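PDB 2QGY: enolase from the environmental genome shotgun sequencing of the Sargasso Sea, which is of unknown function but binds magnesium and probably, like other enolase-superfamily members, stabilises an enolate intermediate formed from a carboxylate substrate. Local coordinates for residues Pro132-Thr141 with Cys318-Ile329. Residues are numbered along the deposited sequence; the frame is centred on the assembly and turned at random.
Sequences PKPNVPIYAT and CSSIPNSEKAEI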
loop_
_atom_site.group_PDB
_atom_site.type_symbol
_atom_site.label_atom_id
_atom_site.label_comp_id
_atom_site.label_asym_id
_atom_site.label_seq_id
_atom_site.Cartn_x
_atom_site.Cartn_y
_atom_site.Cartn_z
ATOM N N PRO A 132 -30.760 12.491 3.398
ATOM C CA PRO A 132 -29.460 13.141 3.135
ATOM C C PRO A 132 -29.584 14.646 3.045
ATOM O O PRO A 132 -30.659 15.143 2.713
ATOM C CB PRO A 132 -29.046 12.591 1.764
ATOM C CG PRO A 132 -30.133 11.646 1.312
ATOM C CD PRO A 132 -31.293 11.754 2.235
ATOM N N LYS A 133 -28.508 15.377 3.331
ATOM C CA LYS A 133 -28.502 16.813 3.081
ATOM C C LYS A 133 -28.394 17.026 1.559
ATOM O O LYS A 133 -27.605 16.359 0.893
ATOM C CB LYS A 133 -27.374 17.530 3.837
ATOM C CG LYS A 133 -27.257 17.175 5.332
ATOM C CD LYS A 133 -26.157 18.005 6.054
ATOM C CE LYS A 133 -24.730 17.677 5.588
ATOM N NZ LYS A 133 -24.271 16.316 6.059
ATOM N N PRO A 134 -29.234 17.893 0.989
ATOM C CA PRO A 134 -29.156 18.135 -0.461
ATOM C C PRO A 134 -27.912 18.936 -0.887
ATOM O O PRO A 134 -27.452 18.808 -2.030
ATOM C CB PRO A 134 -30.434 18.936 -0.743
ATOM C CG PRO A 134 -30.724 19.638 0.556
ATOM C CD PRO A 134 -30.346 18.632 1.620
ATOM N N ASN A 135 -27.382 19.731 0.039
ATOM C CA ASN A 135 -26.268 20.655 -0.176
ATOM C C ASN A 135 -25.015 20.166 0.566
ATOM O O ASN A 135 -25.143 19.565 1.636
ATOM C CB ASN A 135 -26.659 22.079 0.288
ATOM C CG ASN A 135 -27.361 22.123 1.689
ATOM O OD1 ASN A 135 -27.990 23.131 2.043
ATOM N ND2 ASN A 135 -27.238 21.056 2.475
ATOM N N VAL A 136 -23.825 20.439 0.037
ATOM C CA VAL A 136 -22.620 20.005 0.737
ATOM C C VAL A 136 -21.617 21.133 0.804
ATOM O O VAL A 136 -21.168 21.590 -0.234
ATOM C CB VAL A 136 -21.986 18.783 0.012
ATOM C CG1 VAL A 136 -20.557 18.465 0.589
ATOM C CG2 VAL A 136 -22.928 17.599 0.096
ATOM N N PRO A 137 -21.272 21.611 2.017
ATOM C CA PRO A 137 -20.271 22.673 2.036
ATOM C C PRO A 137 -18.951 22.221 1.398
ATOM O O PRO A 137 -18.527 21.069 1.601
ATOM C CB PRO A 137 -20.063 22.931 3.538
ATOM C CG PRO A 137 -21.426 22.509 4.164
ATOM C CD PRO A 137 -21.755 21.267 3.372
ATOM N N ILE A 138 -18.321 23.113 0.649
ATOM C CA ILE A 138 -17.045 22.809 -0.007
ATOM C C ILE A 138 -15.971 23.841 0.293
ATOM O O ILE A 138 -16.265 24.946 0.731
ATOM C CB ILE A 138 -17.218 22.676 -1.561
ATOM C CG1 ILE A 138 -18.011 23.858 -2.146
ATOM C CG2 ILE A 138 -17.934 21.381 -1.915
ATOM C CD1 ILE A 138 -17.212 25.070 -2.508
ATOM N N TYR A 139 -14.711 23.488 0.041
ATOM C CA TYR A 139 -13.639 24.452 0.058
ATOM C C TYR A 139 -12.781 24.164 -1.181
ATOM O O TYR A 139 -12.849 23.068 -1.750
ATOM C CB TYR A 139 -12.804 24.341 1.354
ATOM C CG TYR A 139 -11.896 23.117 1.394
ATOM C CD1 TYR A 139 -10.584 23.184 0.917
ATOM C CD2 TYR A 139 -12.364 21.887 1.880
ATOM C CE1 TYR A 139 -9.736 22.029 0.913
ATOM C CE2 TYR A 139 -11.546 20.749 1.899
ATOM C CZ TYR A 139 -10.243 20.824 1.404
ATOM O OH TYR A 139 -9.433 19.716 1.445
ATOM N N ALA A 140 -11.998 25.152 -1.586
ATOM C CA ALA A 140 -11.190 25.066 -2.785
ATOM C C ALA A 140 -9.727 24.970 -2.466
ATOM O O ALA A 140 -9.183 25.751 -1.653
ATOM C CB ALA A 140 -11.448 26.272 -3.684
ATOM N N THR A 141 -9.065 24.029 -3.132
ATOM C CA THR A 141 -7.634 23.849 -2.969
ATOM C C THR A 141 -6.885 24.589 -4.058
ATOM O O THR A 141 -7.214 24.475 -5.231
ATOM C CB THR A 141 -7.261 22.354 -2.985
ATOM O OG1 THR A 141 -7.811 21.741 -1.824
ATOM C CG2 THR A 141 -5.765 22.148 -2.989
ATOM N N CYS A 318 -20.633 12.747 1.736
ATOM C CA CYS A 318 -20.654 13.884 2.668
ATOM C C CYS A 318 -22.065 14.283 3.079
ATOM O O CYS A 318 -22.289 14.672 4.230
ATOM C CB CYS A 318 -19.934 15.107 2.101
ATOM S SG CYS A 318 -18.143 14.884 2.054
ATOM N N SER A 319 -23.002 14.186 2.136
ATOM C CA SER A 319 -24.405 14.521 2.403
ATOM C C SER A 319 -25.105 13.523 3.326
ATOM O O SER A 319 -26.164 13.844 3.895
ATOM C CB SER A 319 -25.186 14.683 1.096
ATOM O OG SER A 319 -25.507 13.431 0.534
ATOM N N SER A 320 -24.460 12.373 3.530
ATOM C CA SER A 320 -25.082 11.259 4.219
ATOM C C SER A 320 -24.502 11.014 5.612
ATOM O O SER A 320 -24.998 10.168 6.337
ATOM C CB SER A 320 -24.979 9.987 3.379
ATOM O OG SER A 320 -23.730 9.350 3.562
ATOM N N ILE A 321 -23.467 11.766 5.994
ATOM C CA ILE A 321 -22.866 11.586 7.339
ATOM C C ILE A 321 -23.043 12.839 8.226
ATOM O O ILE A 321 -23.001 13.955 7.721
ATOM C CB ILE A 321 -21.369 11.151 7.276
ATOM C CG1 ILE A 321 -20.547 12.182 6.490
ATOM C CG2 ILE A 321 -21.237 9.766 6.650
ATOM C CD1 ILE A 321 -19.019 12.059 6.663
ATOM N N PRO A 322 -23.246 12.651 9.553
ATOM C CA PRO A 322 -23.469 13.798 10.441
ATOM C C PRO A 322 -22.197 14.541 10.807
ATOM O O PRO A 322 -22.283 15.689 11.275
ATOM C CB PRO A 322 -24.068 13.161 11.694
ATOM C CG PRO A 322 -23.497 11.797 11.736
ATOM C CD PRO A 322 -23.313 11.374 10.285
ATOM N N ASN A 323 -21.031 13.918 10.576
ATOM C CA ASN A 323 -19.732 14.534 10.942
ATOM C C ASN A 323 -18.830 14.860 9.740
ATOM O O ASN A 323 -17.614 14.694 9.797
ATOM C CB ASN A 323 -18.957 13.661 11.931
ATOM C CG ASN A 323 -18.528 12.348 11.331
ATOM O OD1 ASN A 323 -19.251 11.770 10.521
ATOM N ND2 ASN A 323 -17.357 11.848 11.743
ATOM N N SER A 324 -19.435 15.293 8.639
ATOM C CA SER A 324 -18.673 15.755 7.497
ATOM C C SER A 324 -18.083 17.133 7.789
ATOM O O SER A 324 -18.745 17.985 8.415
ATOM C CB SER A 324 -19.583 15.844 6.278
ATOM O OG SER A 324 -20.546 16.860 6.470
ATOM N N GLU A 325 -16.848 17.349 7.351
ATOM C CA GLU A 325 -16.311 18.693 7.290
ATOM C C GLU A 325 -16.483 19.133 5.843
ATOM O O GLU A 325 -17.065 18.400 5.047
ATOM C CB GLU A 325 -14.827 18.734 7.695
ATOM C CG GLU A 325 -14.593 19.354 9.040
ATOM C CD GLU A 325 -14.860 20.859 9.066
ATOM O OE1 GLU A 325 -14.655 21.460 10.133
ATOM O OE2 GLU A 325 -15.254 21.454 8.038
ATOM N N LYS A 326 -15.960 20.302 5.507
ATOM C CA LYS A 326 -16.042 20.804 4.142
ATOM C C LYS A 326 -15.319 19.862 3.169
ATOM O O LYS A 326 -14.266 19.313 3.500
ATOM C CB LYS A 326 -15.476 22.208 4.084
ATOM C CG LYS A 326 -16.375 23.219 4.830
ATOM C CD LYS A 326 -15.692 24.545 4.880
ATOM C CE LYS A 326 -15.113 24.770 6.269
ATOM N NZ LYS A 326 -16.202 24.634 7.318
ATOM N N ALA A 327 -15.947 19.648 2.009
ATOM C CA ALA A 327 -15.488 18.712 0.989
ATOM C C ALA A 327 -14.580 19.383 -0.018
ATOM O O ALA A 327 -14.836 20.515 -0.421
ATOM C CB ALA A 327 -16.708 18.089 0.280
ATOM N N GLU A 328 -13.521 18.680 -0.443
ATOM C CA GLU A 328 -12.470 19.296 -1.234
ATOM C C GLU A 328 -12.815 19.395 -2.734
ATOM O O GLU A 328 -13.232 18.390 -3.357
ATOM C CB GLU A 328 -11.176 18.470 -1.108
ATOM C CG GLU A 328 -10.037 19.083 -1.888
ATOM C CD GLU A 328 -8.696 18.407 -1.610
ATOM O OE1 GLU A 328 -8.701 17.183 -1.370
ATOM O OE2 GLU A 328 -7.660 19.108 -1.601
ATOM N N ILE A 329 -12.666 20.579 -3.302
ATOM C CA ILE A 329 -12.775 20.757 -4.767
ATOM C C ILE A 329 -11.515 21.412 -5.329
ATOM O O ILE A 329 -10.860 22.182 -4.645
ATOM C CB ILE A 329 -14.034 21.564 -5.196
ATOM C CG1 ILE A 329 -13.946 22.993 -4.714
ATOM C CG2 ILE A 329 -15.348 20.901 -4.706
ATOM C CD1 ILE A 329 -14.459 23.987 -5.731
HETATM O O HOH W 1 -19.136 18.999 3.512
#
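Thr141 OG1 donates to Glu328 OE2 over 2.6 Å, using the carboxylate's anti lone pair. Glu328 gets there because CG lies anti to its backbone N (chi1 -179°) and the chain stays extended. At its root, Glu328 CA sits over one face of the Tyr139 ring, 4.0 Å from the ring centroid, a CH-pi contact, while Glu328 CB lies 3.3 Å from Tyr139 OH. Lys326 O comes to the ring edge, 3.5 Å from Tyr139 CE2. Lys169 bridges Tyr139 OH, by a hydrogen bond, and Glu328 OE2, by a salt bridge, giving OE2 a second partner beside Thr141 OG1; Glu328 OE1 accepts from Cys303 N.

Beneath these side chains runs a parallel ladder: Ala327 N to Pro137 O, Tyr139 N to Ala327 O, Ile329 N to Tyr139 O and Thr141 N to Ile329 O. Pro137 O accepts a second bond, from a water that also donates to Glu325 O. On the sheet face away from Tyr139, Ile138 CG2 meets Ile329 CG2 at 3.8 Å. Farther back, Val136 forks over the last turn of helix 309-320, CG1 on Cys318 CB and CG2 on Ser319 CB. Lys133 holds the same turn twice, its N donating to Ser319 O (2.9 Å) and its NZ, carried round by bends at chi3 and chi4, to a lone pair of Cys318 O (3.2 Å).

The pairing of 135-141 with 327-329 closes the modified TIM barrel, (beta/alpha)7beta, of the enolase superfamily, joining its first and eighth strands, with the side chain of Glu328 about 6 Å from the magnesium ion, held by Asp200, Glu226 and Glu252. Strand 168-170 continues the barrel beyond 135-141, and the hairpin strand 351-354 pairs antiparallel with the earlier part of 135-141, where Val136 and Ser319 both touch Ile354.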